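Local structure of mutual gliding-motility protein MglA (Myxococcus xanthus, 5YMX) at residues Y18-C23 / E111-S116; T26-Y31 / A168-G173; D104-R109 / Y140-L145. The protein belongs to the ADP-ribosylation factor family of small P-loop nucleotide-binding proteins, probably acts in gliding motility, and here holds guanosine-5'-diphosphate (GDP). One frame throughout, in Å; residues are numbered along the deposited sequence.

Contact 1. Residues Y18-C23 / E111-S116; sequences YGPGLC and EANMES. With GDP (guanosine-5'-diphosphate), chain C.
Pro20 lays its ring along helix 110-126, touching Ala112, Asn113 and Ser116. It sits in the loop between strand 10-18 and helix 25-34, where a protein of this family carries its P-loop. Pro20 CB packs on Ala112 CB at 3.9 Å. Asn113 OD1 faces both CG and CD of the proline, with Pro20 CG the closer at 3.2 Å. Pro20 CD also rests on Ser116 CB, 3.8 Å away. Ser116 holds its hydroxyl anti to its own backbone N (chi1 177°), which sets OG against the Gly19-Pro20 peptide, 3.3 Å from Gly19 C. Tyr18 meets the same serine with the edge of its ring, CE1 approaching Ser116 O at 3.6 Å close to the ring plane.

A second shell holds the polar ends of Tyr18 and Asn113. Tyr18 OH is hydrogen-bonded to Asn119 and Asn123 farther along the helix, while Asn113 ND2 bonds to the carbonyl of Asp104 at the end of strand 98-104. The helix is therefore tied to two strand ends, with the proline ring wedged against it. From Pro20 the chain makes a type II turn, closed by Cys23 N donating to Pro20 O over 3.3 Å. The turn brings an amide round to the diphosphate: Leu22 N donates to GDP O2B at 2.8 Å, with an angle of 143° at the hydrogen.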
loop_
_atom_site.group_PDB
_atom_site.type_symbol
_atom_site.label_atom_id
_atom_site.label_comp_id
_atom_site.label_asym_id
_atom_site.label_seq_id
_atom_site.Cartn_x
_atom_site.Cartn_y
_atom_site.Cartn_z
ATOM N N TYR A 18 -1.988 -2.141 -3.876
ATOM C CA TYR A 18 -1.997 -2.627 -5.247
ATOM C C TYR A 18 -2.651 -4.000 -5.251
ATOM O O TYR A 18 -2.570 -4.731 -4.269
ATOM C CB TYR A 18 -0.557 -2.771 -5.731
ATOM C CG TYR A 18 -0.298 -2.629 -7.206
ATOM C CD1 TYR A 18 -0.352 -3.727 -8.054
ATOM C CD2 TYR A 18 0.056 -1.396 -7.741
ATOM C CE1 TYR A 18 -0.047 -3.601 -9.410
ATOM C CE2 TYR A 18 0.349 -1.254 -9.090
ATOM C CZ TYR A 18 0.284 -2.361 -9.923
ATOM O OH TYR A 18 0.603 -2.219 -11.263
ATOM N N GLY A 19 -3.288 -4.347 -6.362
ATOM C CA GLY A 19 -3.941 -5.623 -6.491
ATOM C C GLY A 19 -5.025 -5.556 -7.543
ATOM O O GLY A 19 -5.333 -4.477 -8.057
ATOM N N PRO A 20 -5.621 -6.697 -7.893
ATOM C CA PRO A 20 -6.597 -6.704 -8.990
ATOM C C PRO A 20 -7.829 -5.879 -8.657
ATOM O O PRO A 20 -8.111 -5.561 -7.499
ATOM C CB PRO A 20 -6.962 -8.179 -9.167
ATOM C CG PRO A 20 -6.361 -8.910 -8.046
ATOM C CD PRO A 20 -5.416 -8.031 -7.294
ATOM N N GLY A 21 -8.566 -5.519 -9.701
ATOM C CA GLY A 21 -9.802 -4.808 -9.488
ATOM C C GLY A 21 -10.715 -5.548 -8.532
ATOM O O GLY A 21 -10.825 -6.779 -8.587
ATOM N N LEU A 22 -11.365 -4.805 -7.638
ATOM C CA LEU A 22 -12.399 -5.323 -6.743
ATOM C C LEU A 22 -11.850 -6.264 -5.680
ATOM O O LEU A 22 -12.610 -7.046 -5.092
ATOM C CB LEU A 22 -13.570 -5.974 -7.496
ATOM C CG LEU A 22 -14.172 -5.125 -8.620
ATOM C CD1 LEU A 22 -15.307 -5.859 -9.328
ATOM C CD2 LEU A 22 -14.660 -3.796 -8.076
ATOM N N CYS A 23 -10.551 -6.203 -5.405
ATOM C CA CYS A 23 -9.958 -7.093 -4.423
ATOM C C CYS A 23 -10.077 -6.596 -2.993
ATOM O O CYS A 23 -9.827 -7.387 -2.079
ATOM C CB CYS A 23 -8.486 -7.350 -4.754
ATOM S SG CYS A 23 -7.427 -5.906 -4.562
ATOM N N GLU A 111 -5.978 -16.155 -10.784
ATOM C CA GLU A 111 -5.217 -15.744 -11.962
ATOM C C GLU A 111 -5.067 -14.230 -12.009
ATOM O O GLU A 111 -4.000 -13.713 -12.363
ATOM C CB GLU A 111 -5.869 -16.266 -13.244
ATOM C CG GLU A 111 -5.812 -17.773 -13.396
ATOM C CD GLU A 111 -4.502 -18.266 -13.982
ATOM O OE1 GLU A 111 -4.326 -19.497 -14.073
ATOM O OE2 GLU A 111 -3.652 -17.431 -14.358
ATOM N N ALA A 112 -6.130 -13.498 -11.665
ATOM C CA ALA A 112 -6.031 -12.046 -11.601
ATOM C C ALA A 112 -4.998 -11.613 -10.565
ATOM O O ALA A 112 -4.257 -10.645 -10.781
ATOM C CB ALA A 112 -7.399 -11.439 -11.290
ATOM N N ASN A 113 -4.951 -12.293 -9.415
ATOM C CA ASN A 113 -3.935 -11.969 -8.416
ATOM C C ASN A 113 -2.540 -12.140 -8.996
ATOM O O ASN A 113 -1.669 -11.282 -8.826
ATOM C CB ASN A 113 -4.050 -12.878 -7.190
ATOM C CG ASN A 113 -5.259 -12.602 -6.332
ATOM O OD1 ASN A 113 -5.729 -11.476 -6.214
ATOM N ND2 ASN A 113 -5.729 -13.648 -5.668
ATOM N N MET A 114 -2.303 -13.272 -9.660
ATOM C CA MET A 114 -0.974 -13.538 -10.198
ATOM C C MET A 114 -0.607 -12.531 -11.281
ATOM O O MET A 114 0.540 -12.063 -11.342
ATOM C CB MET A 114 -0.902 -14.975 -10.714
ATOM C CG MET A 114 -0.970 -16.000 -9.593
ATOM S SD MET A 114 -0.824 -17.703 -10.134
ATOM C CE MET A 114 -2.322 -17.849 -11.089
ATOM N N GLU A 115 -1.562 -12.190 -12.148
ATOM C CA GLU A 115 -1.291 -11.198 -13.182
ATOM C C GLU A 115 -0.979 -9.839 -12.565
ATOM O O GLU A 115 -0.048 -9.148 -12.998
ATOM C CB GLU A 115 -2.489 -11.110 -14.125
ATOM C CG GLU A 115 -2.329 -10.090 -15.239
ATOM C CD GLU A 115 -3.223 -10.388 -16.427
ATOM O OE1 GLU A 115 -3.977 -11.385 -16.371
ATOM O OE2 GLU A 115 -3.163 -9.632 -17.419
ATOM N N SER A 116 -1.739 -9.447 -11.540
ATOM C CA SER A 116 -1.535 -8.149 -10.910
ATOM C C SER A 116 -0.187 -8.088 -10.197
ATOM O O SER A 116 0.505 -7.062 -10.243
ATOM C CB SER A 116 -2.694 -7.841 -9.959
ATOM O OG SER A 116 -2.471 -6.620 -9.285
HETATM P PB GDP C . -10.975 -2.275 -5.031
HETATM O O1B GDP C . -10.862 -0.918 -4.383
HETATM O O2B GDP C . -11.392 -2.208 -6.468
HETATM O O3B GDP C . -9.768 -3.138 -4.824
HETATM O O3A GDP C . -12.161 -3.107 -4.282
HETATM P PA GDP C . -13.226 -2.636 -3.153
HETATM O O1A GDP C . -14.111 -1.578 -3.732
HETATM O O2A GDP C . -12.550 -2.329 -1.849
HETATM O "O5'" GDP C . -14.052 -3.990 -2.945
HETATM C "C5'" GDP C . -14.827 -4.561 -4.005
HETATM C "C4'" GDP C . -16.011 -5.323 -3.416
HETATM O "O4'" GDP C . -15.542 -6.414 -2.612
HETATM C "C3'" GDP C . -16.889 -4.474 -2.513
HETATM O "O3'" GDP C . -18.245 -4.909 -2.702
HETATM C "C2'" GDP C . -16.424 -4.848 -1.123
HETATM O "O2'" GDP C . -17.447 -4.676 -0.140
HETATM C "C1'" GDP C . -16.090 -6.312 -1.300
HETATM N N9 GDP C . -15.086 -6.774 -0.334
HETATM C C8 GDP C . -13.891 -6.184 -0.066
HETATM N N7 GDP C . -13.220 -6.894 0.878
HETATM C C5 GDP C . -13.987 -7.971 1.173
HETATM C C6 GDP C . -13.873 -9.123 2.072
HETATM O O6 GDP C . -12.871 -9.278 2.793
HETATM N N1 GDP C . -14.891 -9.998 2.087
HETATM C C2 GDP C . -15.992 -9.877 1.331
HETATM N N2 GDP C . -16.954 -10.827 1.429
HETATM N N3 GDP C . -16.174 -8.840 0.478
HETATM C C4 GDP C . -15.207 -7.890 0.374
#

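Contact 2. Residues T26-Y31 / A168-G173; sequences TTNLQY and AVAPTG. With GDP (guanosine-5'-diphosphate), chain C.
GDP O2A, on the alpha phosphate, is gripped twice by Thr27: the backbone N donates to it at 2.8 Å and the hydroxyl OG1 at 2.7 Å. Thr26 treats the beta phosphate in the same way, its N and OG1 both donating to GDP O1B, the OG1 bond being 2.6 Å long. Thr26 fits the end of the P-loop (Walker A) pattern, as expected for this family, and here the helix start and the 168-173 loop meet around the nucleotide. Both threonines lie in the first turn of helix 25-34, so the positive end of the helix dipole probably adds to the pull on the phosphates.

The fork of Thr27 serves the ligand with one branch and the protein with the other. With OG1 beside its backbone N (chi1 -56°), the methyl CG2 is swung away from the phosphate and lands 3.5 Å from Ala170 CB, also touching the Ala170-Pro171 peptide. Asn28 comes alongside, its ND2 3.7 Å from Ala170 CB, although that amide spends its hydrogens on Gly24 O and Gln139 OE1. One turn on, Tyr31 offers a ring face to Gly173, whose CA stands 3.4 Å from the ring centroid and 14° off the normal, a CH-pi contact. The loop reaches the ligand as well: Pro171 CD lies over one face of the guanine, 3.3 Å from GDP C5, and Ala170 N, also bonded to Asn141 OD1, makes a weak bond to GDP O6.

Helix 176-193 backs this junction, Val176 touching Asn28, Tyr31 and Ala170, while Ala168 continues from strand 165-167 beside strand 136-141.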
loop_
_atom_site.group_PDB
_atom_site.type_symbol
_atom_site.label_atom_id
_atom_site.label_comp_id
_atom_site.label_asym_id
_atom_site.label_seq_id
_atom_site.Cartn_x
_atom_site.Cartn_y
_atom_site.Cartn_z
ATOM N N THR A 26 -10.052 -0.188 -1.879
ATOM C CA THR A 26 -10.899 0.879 -1.349
ATOM C C THR A 26 -11.357 0.555 0.061
ATOM O O THR A 26 -11.339 1.423 0.948
ATOM C CB THR A 26 -12.137 1.065 -2.239
ATOM O OG1 THR A 26 -11.743 1.440 -3.559
ATOM C CG2 THR A 26 -13.077 2.149 -1.653
ATOM N N THR A 27 -11.772 -0.695 0.284
ATOM C CA THR A 27 -12.305 -1.073 1.589
ATOM C C THR A 27 -11.241 -0.932 2.667
ATOM O O THR A 27 -11.519 -0.435 3.763
ATOM C CB THR A 27 -12.852 -2.505 1.520
ATOM O OG1 THR A 27 -13.829 -2.596 0.466
ATOM C CG2 THR A 27 -13.519 -2.894 2.825
ATOM N N ASN A 28 -10.007 -1.347 2.371
ATOM C CA ASN A 28 -8.906 -1.116 3.302
ATOM C C ASN A 28 -8.757 0.368 3.613
ATOM O O ASN A 28 -8.683 0.762 4.781
ATOM C CB ASN A 28 -7.593 -1.634 2.700
ATOM C CG ASN A 28 -7.303 -3.080 3.054
ATOM O OD1 ASN A 28 -6.638 -3.346 4.048
ATOM N ND2 ASN A 28 -7.785 -4.024 2.231
ATOM N N LEU A 29 -8.651 1.206 2.576
ATOM C CA LEU A 29 -8.421 2.631 2.811
ATOM C C LEU A 29 -9.556 3.260 3.611
ATOM O O LEU A 29 -9.305 4.062 4.513
ATOM C CB LEU A 29 -8.203 3.386 1.495
ATOM C CG LEU A 29 -6.734 3.548 1.076
ATOM C CD1 LEU A 29 -6.071 2.209 0.772
ATOM C CD2 LEU A 29 -6.603 4.478 -0.118
ATOM N N GLN A 30 -10.806 2.921 3.276
ATOM C CA GLN A 30 -11.950 3.503 3.970
ATOM C C GLN A 30 -11.992 3.058 5.422
ATOM O O GLN A 30 -12.317 3.858 6.310
ATOM C CB GLN A 30 -13.251 3.081 3.284
ATOM C CG GLN A 30 -13.544 3.743 1.960
ATOM C CD GLN A 30 -14.744 3.106 1.271
ATOM O OE1 GLN A 30 -15.030 1.918 1.469
ATOM N NE2 GLN A 30 -15.438 3.878 0.456
ATOM N N TYR A 31 -11.687 1.782 5.685
ATOM C CA TYR A 31 -11.681 1.316 7.066
ATOM C C TYR A 31 -10.644 2.082 7.872
ATOM O O TYR A 31 -10.920 2.566 8.975
ATOM C CB TYR A 31 -11.419 -0.198 7.137
ATOM C CG TYR A 31 -11.554 -0.692 8.562
ATOM C CD1 TYR A 31 -12.792 -1.077 9.070
ATOM C CD2 TYR A 31 -10.461 -0.733 9.416
ATOM C CE1 TYR A 31 -12.940 -1.489 10.380
ATOM C CE2 TYR A 31 -10.591 -1.156 10.739
ATOM C CZ TYR A 31 -11.838 -1.518 11.214
ATOM O OH TYR A 31 -11.971 -1.946 12.523
ATOM N N ALA A 168 -7.111 -11.085 5.971
ATOM C CA ALA A 168 -7.993 -9.951 6.196
ATOM C C ALA A 168 -9.419 -10.258 5.761
ATOM O O ALA A 168 -9.665 -11.074 4.869
ATOM C CB ALA A 168 -7.500 -8.675 5.483
ATOM N N VAL A 169 -10.357 -9.581 6.423
ATOM C CA VAL A 169 -11.731 -9.437 5.952
ATOM C C VAL A 169 -11.964 -7.928 5.991
ATOM O O VAL A 169 -12.394 -7.372 7.001
ATOM C CB VAL A 169 -12.743 -10.184 6.829
ATOM C CG1 VAL A 169 -14.158 -10.007 6.277
ATOM C CG2 VAL A 169 -12.366 -11.654 6.910
ATOM N N ALA A 170 -11.618 -7.246 4.907
ATOM C CA ALA A 170 -11.510 -5.794 4.978
ATOM C C ALA A 170 -12.783 -5.092 5.447
ATOM O O ALA A 170 -12.667 -4.114 6.207
ATOM C CB ALA A 170 -10.992 -5.238 3.649
ATOM N N PRO A 171 -13.991 -5.505 5.052
ATOM C CA PRO A 171 -15.180 -4.729 5.449
ATOM C C PRO A 171 -15.400 -4.679 6.947
ATOM O O PRO A 171 -15.995 -3.712 7.437
ATOM C CB PRO A 171 -16.334 -5.424 4.707
ATOM C CG PRO A 171 -15.655 -6.105 3.547
ATOM C CD PRO A 171 -14.328 -6.562 4.083
ATOM N N THR A 172 -14.951 -5.690 7.686
ATOM C CA THR A 172 -15.082 -5.714 9.137
ATOM C C THR A 172 -13.813 -5.280 9.841
ATOM O O THR A 172 -13.771 -5.280 11.077
ATOM C CB THR A 172 -15.438 -7.122 9.622
ATOM O OG1 THR A 172 -14.351 -8.009 9.327
ATOM C CG2 THR A 172 -16.705 -7.628 8.947
ATOM N N GLY A 173 -12.770 -4.942 9.089
ATOM C CA GLY A 173 -11.521 -4.489 9.648
ATOM C C GLY A 173 -10.536 -5.579 10.002
ATOM O O GLY A 173 -9.401 -5.260 10.376
HETATM P PB GDP C . -10.975 -2.275 -5.031
HETATM O O1B GDP C . -10.862 -0.918 -4.383
HETATM O O2B GDP C . -11.392 -2.208 -6.468
HETATM O O3B GDP C . -9.768 -3.138 -4.824
HETATM O O3A GDP C . -12.161 -3.107 -4.282
HETATM P PA GDP C . -13.226 -2.636 -3.153
HETATM O O1A GDP C . -14.111 -1.578 -3.732
HETATM O O2A GDP C . -12.550 -2.329 -1.849
HETATM O "O5'" GDP C . -14.052 -3.990 -2.945
HETATM C "C5'" GDP C . -14.827 -4.561 -4.005
HETATM C "C4'" GDP C . -16.011 -5.323 -3.416
HETATM O "O4'" GDP C . -15.542 -6.414 -2.612
HETATM C "C3'" GDP C . -16.889 -4.474 -2.513
HETATM O "O3'" GDP C . -18.245 -4.909 -2.702
HETATM C "C2'" GDP C . -16.424 -4.848 -1.123
HETATM O "O2'" GDP C . -17.447 -4.676 -0.140
HETATM C "C1'" GDP C . -16.090 -6.312 -1.300
HETATM N N9 GDP C . -15.086 -6.774 -0.334
HETATM C C8 GDP C . -13.891 -6.184 -0.066
HETATM N N7 GDP C . -13.220 -6.894 0.878
HETATM C C5 GDP C . -13.987 -7.971 1.173
HETATM C C6 GDP C . -13.873 -9.123 2.072
HETATM O O6 GDP C . -12.871 -9.278 2.793
HETATM N N1 GDP C . -14.891 -9.998 2.087
HETATM C C2 GDP C . -15.992 -9.877 1.331
HETATM N N2 GDP C . -16.954 -10.827 1.429
HETATM N N3 GDP C . -16.174 -8.840 0.478
HETATM C C4 GDP C . -15.207 -7.890 0.374
#

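Contact 3. Residues D104-R109 / Y140-L145; sequences DSQIER and YNKRDL. With GDP (guanosine-5'-diphosphate), chain C.
The guanidinium of Arg143 meets Ser105 at its edge: NH1 donates to Ser105 OG at 3.0 Å, in the guanidinium plane, and is also bonded to Val149 O, as NE is to Gln167 OE1. A second flat group, the carboxylate of Asp104, is approached in two ways. Lys142 NZ comes from above the plane, 44° out of it, to form a salt bridge with Asp104 OD2 at 2.8 Å. Gln106 presents its amide with Asp104 OD1 3° out of the amide plane, NE2 using the syn lone pair of OD1 at 3.0 Å, while the anti lone pair takes the backbone N of Gln106 in an Asx turn. Two donors on OD1 and a lysine on OD2 should fix the rotation of the carboxylate.

Strands 98-104 and 136-141 run out in parallel, and the NKxD guanine-recognition motif of this superfamily, here Asn-Lys-Arg-Asp, starts at the last residue of the second. Asn141 O is held from opposite faces of its plane by Ser105 N at 3.1 Å and Ser105 OG at 2.7 Å. The Asn141 side chain reaches the ligand, ND2 donating to GDP N7 and also to Cys23 O, while OD1 accepts from Ala170 N. Lys142, extended beyond CG, runs between Asp104 and the base: its CG lies over a guanine face, 3.4 Å from GDP C6, and NZ also goes on to Leu22 O. Asp144 reads the far edge of the base, OD1 accepting from GDP N1 at 2.8 Å and 170°, OD2 from GDP N2. Beside that edge, on the Lys142 side of the base, Leu145 turns CD2 towards N2 and CD1 towards Gln106 CD, 3.5 Å away, while Gln106 OE1 is bonded to Asn147 ND2.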
loop_
_atom_site.group_PDB
_atom_site.type_symbol
_atom_site.label_atom_id
_atom_site.label_comp_id
_atom_site.label_asym_id
_atom_site.label_seq_id
_atom_site.Cartn_x
_atom_site.Cartn_y
_atom_site.Cartn_z
ATOM N N ASP A 104 -7.183 -11.055 -3.695
ATOM C CA ASP A 104 -8.542 -11.533 -3.512
ATOM C C ASP A 104 -8.474 -13.049 -3.365
ATOM O O ASP A 104 -8.065 -13.745 -4.297
ATOM C CB ASP A 104 -9.350 -11.128 -4.742
ATOM C CG ASP A 104 -10.820 -11.432 -4.610
ATOM O OD1 ASP A 104 -11.167 -12.504 -4.066
ATOM O OD2 ASP A 104 -11.637 -10.607 -5.077
ATOM N N SER A 105 -8.856 -13.564 -2.193
ATOM C CA SER A 105 -8.640 -14.984 -1.921
ATOM C C SER A 105 -9.546 -15.911 -2.719
ATOM O O SER A 105 -9.328 -17.125 -2.685
ATOM C CB SER A 105 -8.812 -15.292 -0.433
ATOM O OG SER A 105 -7.805 -14.642 0.325
ATOM N N GLN A 106 -10.559 -15.395 -3.402
ATOM C CA GLN A 106 -11.447 -16.275 -4.158
ATOM C C GLN A 106 -10.690 -17.012 -5.256
ATOM O O GLN A 106 -9.896 -16.420 -5.990
ATOM C CB GLN A 106 -12.565 -15.463 -4.797
ATOM C CG GLN A 106 -13.464 -14.778 -3.801
ATOM C CD GLN A 106 -14.481 -13.914 -4.483
ATOM O OE1 GLN A 106 -15.613 -14.339 -4.716
ATOM N NE2 GLN A 106 -14.082 -12.695 -4.827
ATOM N N ILE A 107 -10.977 -18.310 -5.399
ATOM C CA ILE A 107 -10.306 -19.083 -6.441
ATOM C C ILE A 107 -10.500 -18.433 -7.805
ATOM O O ILE A 107 -9.586 -18.421 -8.633
ATOM C CB ILE A 107 -10.772 -20.551 -6.423
ATOM C CG1 ILE A 107 -10.098 -21.353 -7.542
ATOM C CG2 ILE A 107 -12.283 -20.642 -6.590
ATOM C CD1 ILE A 107 -8.599 -21.474 -7.408
ATOM N N GLU A 108 -11.689 -17.875 -8.060
ATOM C CA GLU A 108 -11.972 -17.281 -9.365
ATOM C C GLU A 108 -11.091 -16.077 -9.667
ATOM O O GLU A 108 -11.018 -15.656 -10.824
ATOM C CB GLU A 108 -13.449 -16.876 -9.461
ATOM C CG GLU A 108 -14.433 -18.039 -9.367
ATOM C CD GLU A 108 -14.918 -18.315 -7.950
ATOM O OE1 GLU A 108 -14.289 -17.841 -6.981
ATOM O OE2 GLU A 108 -15.948 -19.011 -7.814
ATOM N N ARG A 109 -10.440 -15.507 -8.659
ATOM C CA ARG A 109 -9.603 -14.330 -8.842
ATOM C C ARG A 109 -8.122 -14.646 -8.712
ATOM O O ARG A 109 -7.296 -13.726 -8.737
ATOM C CB ARG A 109 -10.008 -13.231 -7.854
ATOM C CG ARG A 109 -11.427 -12.691 -8.057
ATOM C CD ARG A 109 -11.588 -12.077 -9.454
ATOM N NE ARG A 109 -11.029 -10.728 -9.541
ATOM C CZ ARG A 109 -10.706 -10.123 -10.681
ATOM N NH1 ARG A 109 -10.850 -10.748 -11.849
ATOM N NH2 ARG A 109 -10.225 -8.884 -10.645
ATOM N N TYR A 140 -3.950 -11.308 2.286
ATOM C CA TYR A 140 -4.889 -12.259 1.690
ATOM C C TYR A 140 -6.265 -11.855 2.193
ATOM O O TYR A 140 -6.631 -12.151 3.337
ATOM C CB TYR A 140 -4.566 -13.690 2.103
ATOM C CG TYR A 140 -3.152 -14.129 1.790
ATOM C CD1 TYR A 140 -2.503 -13.711 0.628
ATOM C CD2 TYR A 140 -2.464 -14.955 2.656
ATOM C CE1 TYR A 140 -1.205 -14.120 0.352
ATOM C CE2 TYR A 140 -1.185 -15.378 2.382
ATOM C CZ TYR A 140 -0.556 -14.958 1.230
ATOM O OH TYR A 140 0.726 -15.370 0.960
ATOM N N ASN A 141 -7.003 -11.119 1.362
ATOM C CA ASN A 141 -8.278 -10.537 1.752
ATOM C C ASN A 141 -9.432 -11.481 1.383
ATOM O O ASN A 141 -9.276 -12.429 0.610
ATOM C CB ASN A 141 -8.448 -9.159 1.101
ATOM C CG ASN A 141 -9.615 -8.387 1.668
ATOM O OD1 ASN A 141 -9.899 -8.461 2.871
ATOM N ND2 ASN A 141 -10.309 -7.648 0.810
ATOM N N LYS A 142 -10.618 -11.199 1.933
ATOM C CA LYS A 142 -11.828 -11.982 1.666
ATOM C C LYS A 142 -11.724 -13.388 2.244
ATOM O O LYS A 142 -12.262 -14.348 1.678
ATOM C CB LYS A 142 -12.207 -11.997 0.178
ATOM C CG LYS A 142 -12.147 -10.615 -0.490
ATOM C CD LYS A 142 -12.969 -10.555 -1.764
ATOM C CE LYS A 142 -12.931 -9.182 -2.403
ATOM N NZ LYS A 142 -13.644 -9.160 -3.713
ATOM N N ARG A 143 -11.064 -13.515 3.401
ATOM C CA ARG A 143 -10.954 -14.816 4.052
ATOM C C ARG A 143 -12.310 -15.367 4.476
ATOM O O ARG A 143 -12.412 -16.563 4.766
ATOM C CB ARG A 143 -10.050 -14.729 5.289
ATOM C CG ARG A 143 -8.641 -14.181 5.036
ATOM C CD ARG A 143 -7.909 -14.946 3.929
ATOM N NE ARG A 143 -7.786 -16.363 4.260
ATOM C CZ ARG A 143 -7.649 -17.336 3.365
ATOM N NH1 ARG A 143 -7.627 -17.046 2.074
ATOM N NH2 ARG A 143 -7.555 -18.603 3.752
ATOM N N ASP A 144 -13.345 -14.525 4.518
ATOM C CA ASP A 144 -14.674 -14.936 4.958
ATOM C C ASP A 144 -15.422 -15.751 3.913
ATOM O O ASP A 144 -16.375 -16.451 4.266
ATOM C CB ASP A 144 -15.509 -13.693 5.290
ATOM C CG ASP A 144 -15.647 -12.747 4.103
ATOM O OD1 ASP A 144 -14.612 -12.328 3.541
ATOM O OD2 ASP A 144 -16.786 -12.420 3.714
ATOM N N LEU A 145 -15.017 -15.699 2.659
ATOM C CA LEU A 145 -15.850 -16.298 1.621
ATOM C C LEU A 145 -15.589 -17.801 1.507
ATOM O O LEU A 145 -14.455 -18.255 1.669
ATOM C CB LEU A 145 -15.591 -15.630 0.273
ATOM C CG LEU A 145 -16.048 -14.170 0.180
ATOM C CD1 LEU A 145 -15.645 -13.549 -1.157
ATOM C CD2 LEU A 145 -17.568 -14.090 0.407
HETATM P PB GDP C . -10.975 -2.275 -5.031
HETATM O O1B GDP C . -10.862 -0.918 -4.383
HETATM O O2B GDP C . -11.392 -2.208 -6.468
HETATM O O3B GDP C . -9.768 -3.138 -4.824
HETATM O O3A GDP C . -12.161 -3.107 -4.282
HETATM P PA GDP C . -13.226 -2.636 -3.153
HETATM O O1A GDP C . -14.111 -1.578 -3.732
HETATM O O2A GDP C . -12.550 -2.329 -1.849
HETATM O "O5'" GDP C . -14.052 -3.990 -2.945
HETATM C "C5'" GDP C . -14.827 -4.561 -4.005
HETATM C "C4'" GDP C . -16.011 -5.323 -3.416
HETATM O "O4'" GDP C . -15.542 -6.414 -2.612
HETATM C "C3'" GDP C . -16.889 -4.474 -2.513
HETATM O "O3'" GDP C . -18.245 -4.909 -2.702
HETATM C "C2'" GDP C . -16.424 -4.848 -1.123
HETATM O "O2'" GDP C . -17.447 -4.676 -0.140
HETATM C "C1'" GDP C . -16.090 -6.312 -1.300
HETATM N N9 GDP C . -15.086 -6.774 -0.334
HETATM C C8 GDP C . -13.891 -6.184 -0.066
HETATM N N7 GDP C . -13.220 -6.894 0.878
HETATM C C5 GDP C . -13.987 -7.971 1.173
HETATM C C6 GDP C . -13.873 -9.123 2.072
HETATM O O6 GDP C . -12.871 -9.278 2.793
HETATM N N1 GDP C . -14.891 -9.998 2.087
HETATM C C2 GDP C . -15.992 -9.877 1.331
HETATM N N2 GDP C . -16.954 -10.827 1.429
HETATM N N3 GDP C . -16.174 -8.840 0.478
HETATM C C4 GDP C . -15.207 -7.890 0.374
#

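Overall arrangement
All three contacts border the GDP pocket, with contact 1 at the phosphates, contact 3 at the base and contact 2 touching both. Contacts 1 and 3 have centres about 11 Å apart and are stitched directly: Lys142 NZ lies 2.7 Å from Leu22 O, and Asn113 ND2 2.7 Å from Asp104 O. Contacts 2 and 3, about 13 Å apart between centres, meet through Ala170 N and Asn141 OD1 at 2.9 Å. Together they sandwich the guanine, with Pro171 and Lys142 on opposite faces. Contacts 1 and 2, about 16 Å apart, are joined by the chain itself, since 18-23 runs almost directly into 26-31.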